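PDB 4NZJ: putative alpha-galactosidase from Bacteroides fragilis, which probably hydrolyses terminal, non-reducing alpha-D-galactose residues from alpha-D-galactosides such as galactose oligosaccharides, galactomannans and galactolipids. Local coordinates for residues H19-Y24 against L88-G93; G93-L98 against G311-N316; G338-Q343 against A464-K469. All blocks are in the same frame, centred on the assembly; numbering follows the deposited sequence. Where two conformers were deposited one is given.

Contact 1: H19-Y24 against L88-G93; sequences HIIGNY and LVIRIG
Strand 20-23 and the 88-92 part of strand 82-92 run parallel, their axes 4.8 Å apart and crossing at -18°, with H19 to Y24 in step with L88 to G93. Five backbone hydrogen bonds join them, beginning with V89 N to H19 O and ending with G93 N to N23 O at 3.0 Å; H19 gives O, and I21 and N23 give both N and O, while I20 and G22 take no part. Beta-branched residues suit such extended backbone. On one face I20 and V89 lie side by side, CG1 of I20 4.0 Å from CB of V89. With CG1 opposite the backbone N (chi1 -171°) and chi2 also extended, I20 carries CD1 over one face of the R91 guanidinium, toward its rim, 4.1 Å from NH2. That guanidinium is engaged by salt bridges to D70 and E95. The other face is largely aliphatic here, with N23 at its end: I21 CG2 meets I90 CG1 at 3.8 Å, while I92 CD1 approaches N23 CB at 4.0 Å. Phenylalanines F29 and F31 pack against this face. G93 O sits at the edge of the Y24 ring, 3.2 Å from CD1. The edge strand is thus held by regular backbone bonds, while one face mixes aliphatic groups with a paired charge and the other joins the hydrophobic interior of the Ig-like domain.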
# COMPACT_ATOMS: atom_id res chain seq x y z
N HIS A 19 -0.78 6.15 -11.64
CA HIS A 19 -0.93 6.43 -13.07
C HIS A 19 -0.53 5.23 -13.94
O HIS A 19 -0.36 5.35 -15.16
CB HIS A 19 -0.09 7.65 -13.45
CG HIS A 19 -0.40 8.87 -12.63
ND1 HIS A 19 -1.62 9.51 -12.68
CD2 HIS A 19 0.35 9.57 -11.75
CE1 HIS A 19 -1.61 10.55 -11.86
NE2 HIS A 19 -0.42 10.61 -11.28
N ILE A 20 -0.37 4.07 -13.31
CA ILE A 20 -0.13 2.81 -14.02
C ILE A 20 -0.80 1.71 -13.23
O ILE A 20 -0.84 1.76 -12.00
CB ILE A 20 1.38 2.53 -14.20
CG1 ILE A 20 1.58 1.33 -15.14
CG2 ILE A 20 2.07 2.29 -12.86
CD1 ILE A 20 3.02 1.09 -15.51
N ILE A 21 -1.37 0.74 -13.93
CA ILE A 21 -2.09 -0.36 -13.29
C ILE A 21 -1.91 -1.64 -14.11
O ILE A 21 -2.03 -1.61 -15.34
CB ILE A 21 -3.60 -0.01 -13.11
CG1 ILE A 21 -4.34 -1.10 -12.32
CG2 ILE A 21 -4.28 0.20 -14.46
CD1 ILE A 21 -4.08 -1.06 -10.83
N GLY A 22 -1.62 -2.74 -13.42
CA GLY A 22 -1.41 -4.03 -14.05
C GLY A 22 -2.53 -5.00 -13.72
O GLY A 22 -3.10 -4.96 -12.63
N ASN A 23 -2.84 -5.87 -14.68
CA ASN A 23 -3.84 -6.91 -14.49
C ASN A 23 -3.53 -8.09 -15.42
O ASN A 23 -2.94 -7.90 -16.48
CB ASN A 23 -5.24 -6.35 -14.80
CG ASN A 23 -6.35 -7.11 -14.09
OD1 ASN A 23 -7.30 -7.59 -14.73
ND2 ASN A 23 -6.26 -7.21 -12.78
N TYR A 24 -3.91 -9.30 -15.03
CA TYR A 24 -3.75 -10.47 -15.90
C TYR A 24 -4.79 -10.45 -17.02
O TYR A 24 -5.92 -10.00 -16.81
CB TYR A 24 -3.90 -11.79 -15.14
CG TYR A 24 -2.96 -12.05 -13.98
CD1 TYR A 24 -1.69 -11.48 -13.93
CD2 TYR A 24 -3.33 -12.90 -12.95
CE1 TYR A 24 -0.83 -11.74 -12.87
CE2 TYR A 24 -2.48 -13.16 -11.88
CZ TYR A 24 -1.23 -12.57 -11.85
OH TYR A 24 -0.39 -12.82 -10.79
N LEU A 88 -3.25 7.38 -18.12
CA LEU A 88 -3.19 6.14 -17.34
C LEU A 88 -2.66 5.05 -18.26
O LEU A 88 -3.17 4.86 -19.36
CB LEU A 88 -4.57 5.75 -16.81
CG LEU A 88 -4.69 4.38 -16.14
CD1 LEU A 88 -3.93 4.34 -14.82
CD2 LEU A 88 -6.15 4.01 -15.93
N VAL A 89 -1.63 4.33 -17.81
CA VAL A 89 -1.12 3.19 -18.55
C VAL A 89 -1.70 1.93 -17.93
O VAL A 89 -1.58 1.70 -16.72
CB VAL A 89 0.42 3.14 -18.54
CG1 VAL A 89 0.93 1.85 -19.17
CG2 VAL A 89 0.98 4.35 -19.28
N ILE A 90 -2.35 1.12 -18.76
CA ILE A 90 -2.87 -0.18 -18.33
C ILE A 90 -1.99 -1.26 -18.94
O ILE A 90 -1.87 -1.35 -20.16
CB ILE A 90 -4.33 -0.38 -18.77
CG1 ILE A 90 -5.21 0.69 -18.11
CG2 ILE A 90 -4.82 -1.78 -18.39
CD1 ILE A 90 -6.65 0.70 -18.59
N ARG A 91 -1.36 -2.07 -18.09
CA ARG A 91 -0.52 -3.16 -18.56
C ARG A 91 -1.24 -4.47 -18.31
O ARG A 91 -1.52 -4.83 -17.17
CB ARG A 91 0.84 -3.17 -17.85
CG ARG A 91 1.73 -4.35 -18.25
CD ARG A 91 3.15 -4.17 -17.76
NE ARG A 91 3.71 -2.92 -18.27
CZ ARG A 91 4.68 -2.22 -17.70
NH1 ARG A 91 5.26 -2.64 -16.58
NH2 ARG A 91 5.08 -1.08 -18.25
N ILE A 92 -1.56 -5.16 -19.40
CA ILE A 92 -2.15 -6.48 -19.33
C ILE A 92 -1.03 -7.48 -19.58
O ILE A 92 -0.39 -7.46 -20.62
CB ILE A 92 -3.30 -6.65 -20.34
CG1 ILE A 92 -4.37 -5.58 -20.10
CG2 ILE A 92 -3.90 -8.05 -20.24
CD1 ILE A 92 -5.00 -5.58 -18.72
N GLY A 93 -0.80 -8.35 -18.60
CA GLY A 93 0.33 -9.28 -18.64
C GLY A 93 0.40 -10.05 -17.35
O GLY A 93 -0.62 -10.33 -16.74

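Contact 2: G93-L98 against G311-N316; sequences GDELLL and GPSGWN
S313 meets the loop 93-98 along the whole of its short side chain. Its CB lies 3.1 Å from L96 O, and OG, opposite the carbonyl carbon and beside the backbone N (chi1 -48°), gives its proton to the same oxygen at 2.8 Å, approaching 31° from the carbonyl plane. OG also touches CB of E95 and CD2 of L98, each at 3.5 Å, and accepts a hydrogen bond from a water that donates as well to OE1 of E95. Serine suits the site because its one short hydroxyl can donate to L96 O and accept from the water. E95 OE1 also pairs with R91, so the water extends a charged pair toward the turn. L97 O takes two bonds from opposite faces of its plane: one from S313 N and one from W315 NE1, at 2.9 Å. The indole presents its edge to the carbonyls of L97 and L98, while G311 O stands 3.2 Å above the ring plane, over its centre. P312 CB packs crosswise on L98 CD2 at 4.1 Å. Residues 311-314 form a type II beta turn, with proline at its second position, where the ring's restricted phi fits, and S313 at the third with positive phi. The connection between strand 82-92 of the Ig-like domain and strand 102-105 of the TIM barrel is bonded to this turn, which precedes barrel strand 315-317.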
# COMPACT_ATOMS: atom_id res chain seq x y z
N GLY A 93 -0.80 -8.35 -18.60
CA GLY A 93 0.33 -9.28 -18.64
C GLY A 93 0.40 -10.05 -17.35
O GLY A 93 -0.62 -10.33 -16.74
N ASP A 94 1.61 -10.38 -16.90
CA ASP A 94 1.76 -11.17 -15.68
C ASP A 94 2.27 -10.34 -14.51
O ASP A 94 2.80 -10.89 -13.54
CB ASP A 94 2.66 -12.39 -15.94
CG ASP A 94 4.08 -12.02 -16.31
OD1 ASP A 94 4.38 -10.81 -16.47
OD2 ASP A 94 4.91 -12.95 -16.44
N GLU A 95 2.04 -9.02 -14.57
CA GLU A 95 2.55 -8.09 -13.57
C GLU A 95 1.42 -7.40 -12.82
O GLU A 95 0.68 -6.59 -13.40
CB GLU A 95 3.43 -7.04 -14.27
CG GLU A 95 4.63 -7.63 -14.99
CD GLU A 95 5.24 -6.68 -16.01
OE1 GLU A 95 5.57 -5.54 -15.65
OE2 GLU A 95 5.38 -7.08 -17.18
N LEU A 96 1.26 -7.71 -11.53
CA LEU A 96 0.32 -6.99 -10.67
C LEU A 96 1.08 -6.02 -9.77
O LEU A 96 2.30 -6.11 -9.66
CB LEU A 96 -0.48 -7.96 -9.80
CG LEU A 96 -1.23 -9.08 -10.53
CD1 LEU A 96 -2.08 -9.88 -9.55
CD2 LEU A 96 -2.10 -8.51 -11.64
N LEU A 97 0.36 -5.10 -9.12
CA LEU A 97 0.97 -4.10 -8.23
C LEU A 97 2.19 -3.42 -8.83
O LEU A 97 3.30 -3.47 -8.28
CB LEU A 97 1.32 -4.71 -6.87
CG LEU A 97 0.17 -5.29 -6.05
CD1 LEU A 97 0.66 -5.67 -4.66
CD2 LEU A 97 -1.01 -4.32 -5.99
N LEU A 98 1.97 -2.76 -9.96
CA LEU A 98 3.01 -1.99 -10.63
C LEU A 98 3.39 -0.76 -9.80
O LEU A 98 4.45 -0.17 -10.00
CB LEU A 98 2.57 -1.61 -12.05
CG LEU A 98 2.53 -2.81 -12.99
CD1 LEU A 98 1.84 -2.46 -14.30
CD2 LEU A 98 3.93 -3.35 -13.26
N GLY A 311 10.70 -3.38 -6.23
CA GLY A 311 10.38 -2.74 -7.48
C GLY A 311 8.97 -3.11 -7.91
O GLY A 311 8.26 -3.82 -7.20
N PRO A 312 8.57 -2.63 -9.09
CA PRO A 312 7.24 -2.96 -9.59
C PRO A 312 6.95 -4.45 -9.49
O PRO A 312 7.78 -5.28 -9.88
CB PRO A 312 7.30 -2.49 -11.05
CG PRO A 312 8.28 -1.37 -11.03
CD PRO A 312 9.33 -1.80 -10.04
N SER A 313 5.79 -4.77 -8.93
CA SER A 313 5.30 -6.15 -8.79
C SER A 313 6.05 -6.98 -7.74
O SER A 313 5.90 -8.19 -7.71
CB SER A 313 5.28 -6.88 -10.14
OG SER A 313 4.65 -6.08 -11.14
N GLY A 314 6.81 -6.33 -6.86
CA GLY A 314 7.55 -7.04 -5.82
C GLY A 314 8.07 -6.07 -4.78
O GLY A 314 9.16 -5.55 -4.93
N TRP A 315 7.28 -5.86 -3.73
CA TRP A 315 7.57 -4.84 -2.72
C TRP A 315 7.99 -5.42 -1.38
O TRP A 315 7.44 -6.44 -0.92
CB TRP A 315 6.32 -3.96 -2.52
CG TRP A 315 5.77 -3.47 -3.82
CD1 TRP A 315 4.65 -3.92 -4.46
CD2 TRP A 315 6.33 -2.45 -4.66
NE1 TRP A 315 4.47 -3.23 -5.63
CE2 TRP A 315 5.49 -2.33 -5.79
CE3 TRP A 315 7.45 -1.63 -4.56
CZ2 TRP A 315 5.74 -1.42 -6.81
CZ3 TRP A 315 7.71 -0.72 -5.59
CH2 TRP A 315 6.85 -0.63 -6.70
N ASN A 316 8.97 -4.78 -0.74
CA ASN A 316 9.28 -5.06 0.65
C ASN A 316 8.16 -4.49 1.52
O ASN A 316 7.82 -3.31 1.39
CB ASN A 316 10.60 -4.42 1.07
CG ASN A 316 11.81 -5.09 0.44
OD1 ASN A 316 11.97 -6.31 0.48
ND2 ASN A 316 12.71 -4.27 -0.12
O HOH W 1 6.60 -5.46 -13.09

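Contact 3: G338-Q343 against A464-K469; sequences GCTQEQ and APYQCK
Q343 and Y466 lie side by side, with NE2 of the glutamine 3.2 Å above the tyrosine ring plane and over its centre. The amide is inclined 55° to the ring, and CG also touches CB of Y466 at 3.6 Å. Q343 reaches there by leaving the backbone beside its own N (chi1 -77°) and then extending. Its other amide atom, OE1, accepts from T340 N at 2.9 Å, which fixes the amide's rotation, while T340 OG1 accepts from Q343 N in return. Q343 therefore both completes the capping box and packs on the ring; W283 meets the same tyrosine edge-to-face.

E342 takes a different course. With CG anti to the backbone N (chi1 -163°), that carbon lies against P465 O and, at 3.7 Å, against CA of Q467; a bend at chi2 then turns the carboxylate across the glutamine side chain. No direct hydrogen bond joins the segments; instead a water donates to E342 OE2 and accepts from C468 N. The extended Q467 is anchored by its OE1, which receives A464 N in the carbonyl plane on a lone pair.

The two reciprocal bonds of T340 and Q343 make a capping box at the start of helix 341-353, packed here on a type II beta turn of the C-terminal beta domain.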
# COMPACT_ATOMS: atom_id res chain seq x y z
N GLY A 338 1.26 5.01 22.36
CA GLY A 338 1.28 5.43 20.95
C GLY A 338 2.44 6.36 20.63
O GLY A 338 3.39 6.46 21.39
N CYS A 339 2.34 7.02 19.47
CA CYS A 339 3.38 7.95 19.02
C CYS A 339 2.83 9.37 18.92
O CYS A 339 1.63 9.60 19.01
CB CYS A 339 3.90 7.51 17.65
SG CYS A 339 4.53 5.81 17.61
N THR A 340 3.73 10.33 18.73
CA THR A 340 3.33 11.72 18.54
C THR A 340 2.89 11.94 17.09
O THR A 340 3.16 11.12 16.21
CB THR A 340 4.48 12.70 18.86
OG1 THR A 340 5.47 12.64 17.83
CG2 THR A 340 5.10 12.39 20.21
N GLN A 341 2.22 13.07 16.85
CA GLN A 341 1.76 13.42 15.50
C GLN A 341 2.94 13.49 14.54
O GLN A 341 2.87 12.96 13.43
CB GLN A 341 1.01 14.77 15.53
CG GLN A 341 0.63 15.35 14.17
CD GLN A 341 -0.57 14.66 13.52
OE1 GLN A 341 -1.31 13.91 14.17
NE2 GLN A 341 -0.77 14.92 12.23
N GLU A 342 4.02 14.13 14.96
CA GLU A 342 5.19 14.24 14.10
C GLU A 342 5.80 12.87 13.81
O GLU A 342 6.23 12.61 12.69
CB GLU A 342 6.25 15.16 14.72
CG GLU A 342 7.30 15.63 13.72
CD GLU A 342 6.73 16.65 12.75
OE1 GLU A 342 6.68 17.85 13.12
OE2 GLU A 342 6.34 16.28 11.62
N GLN A 343 5.82 12.00 14.82
CA GLN A 343 6.32 10.64 14.62
C GLN A 343 5.48 9.88 13.61
O GLN A 343 6.01 9.23 12.71
CB GLN A 343 6.38 9.90 15.95
CG GLN A 343 7.57 10.32 16.80
CD GLN A 343 7.53 9.77 18.20
OE1 GLN A 343 6.48 9.34 18.68
NE2 GLN A 343 8.67 9.82 18.87
N ALA A 464 12.23 19.74 13.44
CA ALA A 464 11.75 19.56 14.81
C ALA A 464 12.09 18.13 15.25
O ALA A 464 12.46 17.30 14.41
CB ALA A 464 10.25 19.79 14.88
N PRO A 465 11.95 17.84 16.56
CA PRO A 465 12.17 16.46 16.99
C PRO A 465 11.32 15.48 16.17
O PRO A 465 10.15 15.75 15.91
CB PRO A 465 11.73 16.49 18.46
CG PRO A 465 11.96 17.90 18.89
CD PRO A 465 11.59 18.71 17.68
N TYR A 466 11.94 14.39 15.73
CA TYR A 466 11.25 13.32 15.01
C TYR A 466 10.75 13.69 13.62
O TYR A 466 10.11 12.88 12.98
CB TYR A 466 10.06 12.80 15.84
CG TYR A 466 10.42 12.54 17.27
CD1 TYR A 466 11.48 11.71 17.59
CD2 TYR A 466 9.70 13.12 18.32
CE1 TYR A 466 11.83 11.48 18.91
CE2 TYR A 466 10.04 12.88 19.64
CZ TYR A 466 11.11 12.05 19.92
OH TYR A 466 11.46 11.80 21.22
N GLN A 467 11.07 14.89 13.13
CA GLN A 467 10.48 15.38 11.89
C GLN A 467 11.22 14.89 10.64
O GLN A 467 12.44 14.77 10.62
CB GLN A 467 10.44 16.92 11.87
CG GLN A 467 9.77 17.49 10.63
CD GLN A 467 9.54 18.98 10.70
OE1 GLN A 467 10.29 19.71 11.34
NE2 GLN A 467 8.48 19.44 10.05
N CYS A 468 10.44 14.65 9.59
CA CYS A 468 10.95 14.30 8.29
C CYS A 468 10.46 15.34 7.30
O CYS A 468 9.25 15.53 7.15
CB CYS A 468 10.46 12.92 7.89
SG CYS A 468 11.11 12.33 6.32
N LYS A 469 11.39 16.05 6.66
CA LYS A 469 11.04 16.96 5.57
C LYS A 469 11.52 16.38 4.26
O LYS A 469 12.61 15.80 4.18
CB LYS A 469 11.64 18.35 5.78
CG LYS A 469 10.90 19.16 6.83
CD LYS A 469 11.49 20.55 6.99
CE LYS A 469 10.70 21.37 7.99
NZ LYS A 469 11.22 22.75 8.14
O HOH W 2 7.54 14.53 10.03
O HOH W 3 5.42 18.06 9.79

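Overall arrangement
Contacts 1, 2 and 3 follow in series along the chain and touch all three domains. Contact 1 lies in the mixed sheet of the N-terminal Ig-like domain; contact 2 shares G93 with it and fastens the segment that leads to strand 102-105 against the turn before strand 315-317. Their centres are 10 Å apart, and L96 packs on Y24. Contact 3 lies on the other side of the chain's centre, 36 Å from contact 1 and 31 Å from contact 2 between centres, joining helix 341-353 to the C-terminal antiparallel sheet. The catalytic barrel is flanked by two beta domains, with contacts 1 and 2 at the N-terminal domain's side and contact 3 at the other.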